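Long-range contacts in GENE 22 product (Bacillus phage spp1, PDB 2XC8), which is of unknown function but resembles in fold a domain of the receptor-binding protein of lactococcal phage p2: residues I2-R7 and I113-K118; Y12-I17 and A28-K33; Y58-H63 and M96-V101. All blocks are in the same frame, centred on the assembly; numbering follows the deposited sequence.

Contact 1. Residues I2-R7 and I113-K118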
# COMPACT_ATOMS: atom_id res chain seq x y z
N ILE B 2 -7.28 2.27 -7.12
CA ILE B 2 -7.43 1.39 -5.96
C ILE B 2 -6.85 2.05 -4.72
O ILE B 2 -5.63 2.16 -4.55
CB ILE B 2 -6.85 -0.02 -6.21
CG1 ILE B 2 -7.52 -0.67 -7.43
CG2 ILE B 2 -7.05 -0.90 -4.97
CD1 ILE B 2 -6.84 -1.93 -7.93
N GLU B 3 -7.75 2.51 -3.85
CA GLU B 3 -7.42 3.23 -2.63
C GLU B 3 -6.91 2.27 -1.56
O GLU B 3 -7.22 1.07 -1.59
CB GLU B 3 -8.66 3.96 -2.12
CG GLU B 3 -8.38 5.14 -1.19
CD GLU B 3 -9.60 5.56 -0.38
OE1 GLU B 3 -10.64 4.87 -0.44
OE2 GLU B 3 -9.51 6.59 0.33
N ILE B 4 -6.13 2.79 -0.62
CA ILE B 4 -5.67 2.00 0.52
C ILE B 4 -6.27 2.51 1.82
O ILE B 4 -6.22 3.72 2.11
CB ILE B 4 -4.12 1.92 0.57
CG1 ILE B 4 -3.62 1.01 -0.56
CG2 ILE B 4 -3.64 1.42 1.94
CD1 ILE B 4 -2.12 0.81 -0.63
N VAL B 5 -6.86 1.59 2.59
CA VAL B 5 -7.48 1.92 3.87
C VAL B 5 -6.80 1.18 5.02
O VAL B 5 -6.92 -0.04 5.16
CB VAL B 5 -9.02 1.68 3.85
CG1 VAL B 5 -9.61 1.84 5.25
CG2 VAL B 5 -9.70 2.65 2.89
N ASN B 6 -6.05 1.94 5.82
CA ASN B 6 -5.42 1.44 7.03
C ASN B 6 -6.39 1.50 8.20
O ASN B 6 -7.03 2.53 8.43
CB ASN B 6 -4.16 2.26 7.36
CG ASN B 6 -3.09 2.17 6.29
OD1 ASN B 6 -2.69 3.19 5.71
ND2 ASN B 6 -2.62 0.96 6.02
N ARG B 7 -6.51 0.39 8.93
CA ARG B 7 -7.36 0.35 10.12
C ARG B 7 -6.77 -0.48 11.26
O ARG B 7 -6.21 -1.55 11.04
CB ARG B 7 -8.77 -0.15 9.79
CG ARG B 7 -9.76 0.07 10.94
CD ARG B 7 -11.13 -0.51 10.64
NE ARG B 7 -12.13 0.03 11.56
CZ ARG B 7 -13.04 0.95 11.24
NH1 ARG B 7 -13.09 1.43 10.00
NH2 ARG B 7 -13.90 1.38 12.15
N ILE B 113 -8.06 -1.42 -1.01
CA ILE B 113 -7.20 -2.44 -0.42
C ILE B 113 -7.27 -2.11 1.07
O ILE B 113 -6.86 -1.03 1.49
CB ILE B 113 -5.74 -2.45 -0.93
CG1 ILE B 113 -5.65 -3.06 -2.33
CG2 ILE B 113 -4.83 -3.23 0.03
CD1 ILE B 113 -4.35 -2.78 -3.07
N PHE B 114 -7.80 -3.05 1.86
CA PHE B 114 -7.90 -2.87 3.30
C PHE B 114 -6.69 -3.48 4.00
O PHE B 114 -6.45 -4.69 3.92
CB PHE B 114 -9.20 -3.50 3.84
CG PHE B 114 -10.45 -2.77 3.43
CD1 PHE B 114 -10.95 -1.73 4.20
CD2 PHE B 114 -11.14 -3.14 2.28
CE1 PHE B 114 -12.11 -1.05 3.83
CE2 PHE B 114 -12.30 -2.47 1.89
CZ PHE B 114 -12.79 -1.43 2.67
N LEU B 115 -5.91 -2.63 4.67
CA LEU B 115 -4.71 -3.08 5.39
C LEU B 115 -4.92 -2.98 6.89
O LEU B 115 -4.94 -1.89 7.46
CB LEU B 115 -3.48 -2.26 4.96
CG LEU B 115 -2.98 -2.36 3.52
CD1 LEU B 115 -1.78 -1.44 3.32
CD2 LEU B 115 -2.61 -3.79 3.13
N TYR B 116 -5.07 -4.14 7.54
CA TYR B 116 -5.35 -4.18 8.97
C TYR B 116 -4.07 -4.09 9.79
O TYR B 116 -3.06 -4.74 9.48
CB TYR B 116 -6.34 -5.30 9.31
CG TYR B 116 -7.67 -5.13 8.61
CD1 TYR B 116 -8.64 -4.25 9.11
CD2 TYR B 116 -7.96 -5.81 7.43
CE1 TYR B 116 -9.86 -4.08 8.46
CE2 TYR B 116 -9.17 -5.65 6.77
CZ TYR B 116 -10.12 -4.78 7.29
OH TYR B 116 -11.32 -4.61 6.64
N GLU B 117 -4.14 -3.28 10.84
CA GLU B 117 -3.00 -3.02 11.70
C GLU B 117 -3.22 -3.36 13.18
O GLU B 117 -4.36 -3.51 13.62
CB GLU B 117 -2.84 -1.51 11.55
CG GLU B 117 -1.42 -0.98 11.47
CD GLU B 117 -1.40 0.53 11.29
OE1 GLU B 117 -1.16 1.25 12.28
OE2 GLU B 117 -1.65 1.01 10.15
N LYS B 118 -2.12 -3.46 13.93
CA LYS B 118 -2.17 -3.68 15.38
C LYS B 118 -2.70 -2.44 16.11
O LYS B 118 -2.36 -1.31 15.75
CB LYS B 118 -0.77 -4.06 15.90
CG LYS B 118 -0.61 -4.17 17.43
CD LYS B 118 -1.30 -5.40 18.01
CE LYS B 118 -0.83 -5.68 19.46
NZ LYS B 118 -1.43 -6.94 19.98

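Contact 2. Residues Y12-I17 and A28-K33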
# COMPACT_ATOMS: atom_id res chain seq x y z
N TYR B 12 -5.60 -8.63 12.66
CA TYR B 12 -4.79 -7.93 11.66
C TYR B 12 -3.86 -8.85 10.88
O TYR B 12 -3.44 -9.90 11.37
CB TYR B 12 -4.03 -6.76 12.29
CG TYR B 12 -3.00 -7.12 13.35
CD1 TYR B 12 -1.65 -7.27 13.01
CD2 TYR B 12 -3.37 -7.30 14.68
CE1 TYR B 12 -0.70 -7.59 13.97
CE2 TYR B 12 -2.42 -7.62 15.65
CZ TYR B 12 -1.09 -7.77 15.29
OH TYR B 12 -0.16 -8.09 16.25
N LEU B 13 -3.56 -8.44 9.65
CA LEU B 13 -2.77 -9.23 8.72
C LEU B 13 -1.49 -8.50 8.33
O LEU B 13 -1.53 -7.35 7.89
CB LEU B 13 -3.62 -9.55 7.48
CG LEU B 13 -3.06 -10.46 6.38
CD1 LEU B 13 -2.88 -11.89 6.86
CD2 LEU B 13 -3.97 -10.42 5.16
N THR B 14 -0.35 -9.19 8.49
CA THR B 14 0.96 -8.60 8.20
C THR B 14 1.37 -8.80 6.74
O THR B 14 2.43 -8.32 6.31
CB THR B 14 2.06 -9.15 9.13
OG1 THR B 14 2.14 -10.58 9.00
CG2 THR B 14 1.76 -8.80 10.59
N SER B 15 0.53 -9.50 5.98
CA SER B 15 0.74 -9.70 4.55
C SER B 15 0.74 -8.37 3.80
O SER B 15 -0.13 -7.53 4.00
CB SER B 15 -0.35 -10.60 3.96
OG SER B 15 -0.26 -11.92 4.48
N GLU B 16 1.74 -8.16 3.00
CA GLU B 16 1.80 -7.05 2.12
C GLU B 16 0.82 -7.24 0.98
O GLU B 16 0.85 -8.23 0.33
CB GLU B 16 3.20 -7.03 1.56
CG GLU B 16 3.68 -5.77 1.06
CD GLU B 16 5.13 -5.87 0.66
OE1 GLU B 16 5.37 -6.07 -0.51
OE2 GLU B 16 6.03 -5.75 1.50
N ILE B 17 -0.06 -6.29 0.78
CA ILE B 17 -1.04 -6.33 -0.31
C ILE B 17 -0.84 -5.13 -1.24
O ILE B 17 -0.91 -3.98 -0.80
CB ILE B 17 -2.51 -6.37 0.20
CG1 ILE B 17 -2.69 -7.45 1.27
CG2 ILE B 17 -3.48 -6.59 -0.96
CD1 ILE B 17 -3.93 -7.28 2.14
N ALA B 28 3.05 -13.67 1.48
CA ALA B 28 2.90 -14.57 2.61
C ALA B 28 3.04 -13.76 3.89
O ALA B 28 3.92 -12.90 3.99
CB ALA B 28 3.94 -15.68 2.56
N GLY B 29 2.17 -14.02 4.86
CA GLY B 29 2.19 -13.27 6.11
C GLY B 29 1.57 -13.99 7.28
O GLY B 29 1.50 -15.23 7.31
N GLU B 30 1.11 -13.21 8.25
CA GLU B 30 0.56 -13.75 9.49
C GLU B 30 -0.74 -13.05 9.87
O GLU B 30 -0.82 -11.82 9.87
CB GLU B 30 1.57 -13.61 10.63
CG GLU B 30 2.80 -14.50 10.50
CD GLU B 30 3.82 -14.23 11.59
OE1 GLU B 30 4.28 -15.21 12.22
OE2 GLU B 30 4.16 -13.05 11.82
N LEU B 31 -1.74 -13.85 10.20
CA LEU B 31 -2.99 -13.34 10.76
C LEU B 31 -2.89 -13.37 12.28
O LEU B 31 -2.63 -14.42 12.87
CB LEU B 31 -4.18 -14.17 10.27
CG LEU B 31 -5.59 -13.75 10.70
CD1 LEU B 31 -5.99 -12.41 10.09
CD2 LEU B 31 -6.60 -14.83 10.32
N HIS B 32 -3.08 -12.21 12.90
CA HIS B 32 -3.01 -12.08 14.35
C HIS B 32 -4.34 -11.79 15.02
O HIS B 32 -5.13 -10.98 14.54
CB HIS B 32 -2.10 -10.92 14.75
CG HIS B 32 -0.65 -11.12 14.41
ND1 HIS B 32 0.31 -11.33 15.37
CD2 HIS B 32 -0.01 -11.12 13.22
CE1 HIS B 32 1.49 -11.46 14.78
NE2 HIS B 32 1.33 -11.34 13.48
N LYS B 33 -4.57 -12.47 16.14
CA LYS B 33 -5.77 -12.26 16.94
C LYS B 33 -5.26 -11.54 18.18
O LYS B 33 -5.00 -12.16 19.22
CB LYS B 33 -6.47 -13.58 17.31
CG LYS B 33 -7.73 -13.43 18.15
CD LYS B 33 -8.22 -14.78 18.66
CE LYS B 33 -9.46 -14.64 19.53
NZ LYS B 33 -9.89 -15.94 20.10
O HOH W 1 0.36 -10.68 18.17

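Contact 3. Residues Y58-H63 and M96-V101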
# COMPACT_ATOMS: atom_id res chain seq x y z
N TYR B 58 -14.28 -7.80 -8.29
CA TYR B 58 -13.41 -8.79 -7.68
C TYR B 58 -13.45 -8.68 -6.16
O TYR B 58 -13.31 -7.59 -5.60
CB TYR B 58 -11.97 -8.64 -8.17
CG TYR B 58 -11.76 -9.10 -9.59
CD1 TYR B 58 -11.48 -10.44 -9.87
CD2 TYR B 58 -11.85 -8.21 -10.66
CE1 TYR B 58 -11.29 -10.87 -11.18
CE2 TYR B 58 -11.67 -8.63 -11.96
CZ TYR B 58 -11.39 -9.97 -12.22
OH TYR B 58 -11.20 -10.39 -13.51
N MSE B 59 -13.63 -9.81 -5.51
CA MSE B 59 -13.72 -9.90 -4.08
C MSE B 59 -12.88 -10.96 -3.45
O MSE B 59 -13.02 -12.12 -3.71
CB MSE B 59 -15.15 -10.12 -3.68
CG MSE B 59 -15.60 -9.17 -2.67
SE MSE B 59 -16.58 -7.69 -3.32
CE MSE B 59 -18.23 -8.37 -2.78
N LEU B 60 -11.99 -10.54 -2.58
CA LEU B 60 -11.07 -11.47 -1.93
C LEU B 60 -11.46 -11.69 -0.47
O LEU B 60 -11.62 -10.74 0.29
CB LEU B 60 -9.63 -10.96 -2.05
CG LEU B 60 -8.48 -11.84 -1.55
CD1 LEU B 60 -8.32 -13.10 -2.39
CD2 LEU B 60 -7.18 -11.05 -1.53
N TYR B 61 -11.60 -12.96 -0.09
CA TYR B 61 -12.00 -13.33 1.27
C TYR B 61 -10.90 -14.08 2.01
O TYR B 61 -10.26 -14.97 1.45
CB TYR B 61 -13.27 -14.20 1.24
CG TYR B 61 -14.41 -13.64 0.42
CD1 TYR B 61 -15.07 -12.47 0.80
CD2 TYR B 61 -14.85 -14.30 -0.73
CE1 TYR B 61 -16.13 -11.96 0.05
CE2 TYR B 61 -15.91 -13.80 -1.48
CZ TYR B 61 -16.54 -12.63 -1.09
OH TYR B 61 -17.59 -12.14 -1.84
N LEU B 62 -10.69 -13.70 3.27
CA LEU B 62 -9.82 -14.45 4.16
C LEU B 62 -10.67 -15.09 5.25
O LEU B 62 -11.27 -14.40 6.07
CB LEU B 62 -8.74 -13.54 4.78
CG LEU B 62 -7.61 -14.21 5.57
CD1 LEU B 62 -6.66 -14.97 4.66
CD2 LEU B 62 -6.85 -13.18 6.39
N HIS B 63 -10.74 -16.42 5.22
CA HIS B 63 -11.59 -17.17 6.14
C HIS B 63 -10.82 -18.29 6.83
O HIS B 63 -9.77 -18.73 6.35
CB HIS B 63 -12.80 -17.74 5.40
CG HIS B 63 -12.45 -18.43 4.12
ND1 HIS B 63 -12.07 -19.75 4.06
CD2 HIS B 63 -12.41 -17.97 2.84
CE1 HIS B 63 -11.82 -20.08 2.81
NE2 HIS B 63 -12.02 -19.02 2.05
N MSE B 96 -11.70 -11.48 7.11
CA MSE B 96 -11.64 -10.19 6.47
C MSE B 96 -11.80 -10.11 4.95
O MSE B 96 -11.60 -11.06 4.26
CB MSE B 96 -10.35 -9.46 6.83
CG MSE B 96 -9.11 -10.17 6.44
SE MSE B 96 -7.47 -9.38 6.87
CE MSE B 96 -7.61 -9.30 8.71
N TYR B 97 -12.23 -8.95 4.47
CA TYR B 97 -12.35 -8.72 3.04
C TYR B 97 -11.30 -7.71 2.64
O TYR B 97 -11.60 -6.56 2.49
CB TYR B 97 -13.68 -8.14 2.52
CG TYR B 97 -14.95 -8.59 3.15
CD1 TYR B 97 -15.37 -8.06 4.34
CD2 TYR B 97 -15.79 -9.47 2.50
CE1 TYR B 97 -16.52 -8.45 4.92
CE2 TYR B 97 -16.96 -9.86 3.06
CZ TYR B 97 -17.33 -9.35 4.27
OH TYR B 97 -18.50 -9.71 4.88
N PRO B 98 -10.06 -8.13 2.45
CA PRO B 98 -9.05 -7.08 2.25
C PRO B 98 -8.99 -6.43 0.86
O PRO B 98 -8.39 -5.36 0.72
CB PRO B 98 -7.73 -7.80 2.57
CG PRO B 98 -8.00 -9.23 2.27
CD PRO B 98 -9.46 -9.47 2.55
N VAL B 99 -9.60 -7.05 -0.15
CA VAL B 99 -9.59 -6.49 -1.51
C VAL B 99 -10.99 -6.50 -2.14
O VAL B 99 -11.67 -7.53 -2.15
CB VAL B 99 -8.58 -7.23 -2.45
CG1 VAL B 99 -8.56 -6.59 -3.84
CG2 VAL B 99 -7.18 -7.24 -1.86
N SER B 100 -11.41 -5.34 -2.64
CA SER B 100 -12.68 -5.18 -3.34
C SER B 100 -12.52 -4.17 -4.48
O SER B 100 -12.41 -2.97 -4.24
CB SER B 100 -13.77 -4.71 -2.36
OG SER B 100 -15.01 -4.52 -3.02
N VAL B 101 -12.48 -4.67 -5.71
CA VAL B 101 -12.19 -3.84 -6.88
C VAL B 101 -13.16 -4.07 -8.04
O VAL B 101 -13.50 -5.21 -8.37
CB VAL B 101 -10.72 -4.06 -7.39
CG1 VAL B 101 -10.41 -3.15 -8.58
CG2 VAL B 101 -9.72 -3.82 -6.27

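Contact 1. Residues I2-R7 and I113-K118
Val5 and Phe114, like Ile4 and Ile113, pair in parallel, on strands whose axes approach to 4.7 Å. Five backbone bonds stitch them together: Glu3, Val5 and Arg7 on one strand, Ile113, Leu115 and Glu117 on the other, supply all the bonds between the two. The Val5 N to Ile113 O bond, 2.8 Å, is almost straight (173°), whereas Arg7 N to Leu115 O stretches to 3.1 Å.

Apolar contacts divide between two faces. On the one bearing Ile4, Asn6, Ile113 and Leu115, Ile4 CG2 meets Leu115 CD1 at 3.7 Å; a chi1 of -72° puts CG1 beside the backbone N and leaves this methyl anti to that N. Ile2 CG2 also packs on Ile113 CG1 at 3.7 Å. On the opposite face Val5 and Phe114 lie side by side, CB of the valine 3.9 Å from CD1 of the ring. Beta-branched residues such as Ile4, Val5 and Ile113 suit the extended backbone.

Among the polar groups, the Asn6 amide lies alongside Leu115, with ND2 3.5 Å from CB of that leucine. Its OD1 makes a weak hydrogen bond to Lys18 of the second subunit, whose Glu16 takes a hydrogen bond from Ile4 N. Such a parallel pair, the sheet's first strand beside its last in chain order, closes one margin of an otherwise antiparallel sheet.

Contact 2. Residues Y12-I17 and A28-K33
Tyr12 and His32 face each other as an antiparallel hydrogen-bonded pair, with Tyr12 N to His32 O at 3.0 Å and His32 N to Tyr12 O at 2.8 Å, and the touching parts of the two segments run 169° apart. They belong to a beta-hairpin whose first arm is interrupted: strand 23-33 pairs antiparallel with both 11-13 and 17-19, and residues 14-16 form the break between these two short strands.

At the break a side chain takes over part of the backbone's work. Thr14 N still bonds to Glu30 O, but Glu30 N donates to Thr14 OG1 at 2.9 Å, along a bent path. A chi1 of 59° sets that hydroxyl between the threonine's own backbone N and carbonyl carbon, the crowded position, and turns it to Glu30. The other branch, CG2, meets the His32 ring obliquely, so both arms of this beta-branched residue are used.

Ser15 OG comes within 3.2 Å of Gly29 CA, an approach that suits a residue without a side chain; the serine hydroxyl itself is hydrogen-bonded to the carbonyl O of Ser27. Leu13 and Leu31 occupy the opposite face from Tyr12 and His32. Both reach Met96 and Val41, where their apolar branches fit the buried interior.

On the Tyr12 side, the phenol and imidazole planes are nearly parallel (6°) but slid apart, so that they barely overlap. Instead His32 CB sits over the phenol face, 3.5 Å from the ring centroid, in a CH-pi contact. Tyr12 also packs against Tyr116. At the polar rims of the pair one water molecule bridges the rings, 2.9 Å from His32 ND1 and 3.3 Å from Tyr12 OH.

Contact 3. Residues Y58-H63 and M96-V101
Tyr58 and Val101 begin an antiparallel pairing held by five backbone hydrogen bonds. Tyr58 N to Val101 O is short and nearly straight (2.7 Å, 171°), and Val101 N returns a bond to Tyr58 O; Leu62 and Met96 are joined by a second reciprocal pair. Between them Leu60 N reaches Val99 O at 3.1 Å. Between the pairs Met59-Ser100 and Leu62-Met96 lie two residues on one strand, Leu60 and Tyr61, but three on the other, Tyr97, Pro98 and Val99; the extra residue makes a beta bulge. Proline suits it, since having no N-H it cannot donate to Leu60 O, which instead meets its CD at 3.4 Å.

Apolar packing fills the face of Leu60, Leu62, Met96 and Val99. Leu60 CD2 crosses to Val99 CG2 at 3.8 Å, and Leu62 lies side by side with Met96, a selenomethionine, touching its CG. These side chains project between the sheets of a beta-sandwich, against Leu31 and Val26 of strand 23-33 and Phe46 and Val41 of strand 37-47, a setting that suits apolar groups. Tyr58 stands on the same face, but its ring leads away from the partner strand and its OH hydrogen-bonds with the carbonyl O of Thr49.

Other contacts lie on the opposite face. Tyr61 and Tyr97 meet rim to rim, neither ring over the other, with planes at 69° and CE1 of Tyr61 3.5 Å from CD2 of Tyr97. The selenium of Met59, also a selenomethionine, comes 3.6 Å from Ser100 OG; that hydroxyl stands anti to the serine's backbone N (chi1 179°).

Overall arrangement
Contacts 1 and 3 lie in the same mixed sheet, with centres about 12 Å apart; strands 109-117 and 93-103 are neighbours in it, and Phe114 N with Pro98 O, 2.6 Å apart, probably form a hydrogen bond across them. Contact 2 belongs to the second sheet, its centre about 12 Å from that of contact 1 and about 13 Å from that of contact 3. The seam between the sheets is apolar: Leu31 CD1 lies 3.9 Å from Leu62 CD2, and Ile17 CG2 reaches Val99 CG2 at 3.9 Å and Ile113 CG2 at 3.8 Å. Ile17 thus touches both contacts of the mixed sheet. Contact 3 is buried, while contact 1 lies toward the surface, beside the second subunit.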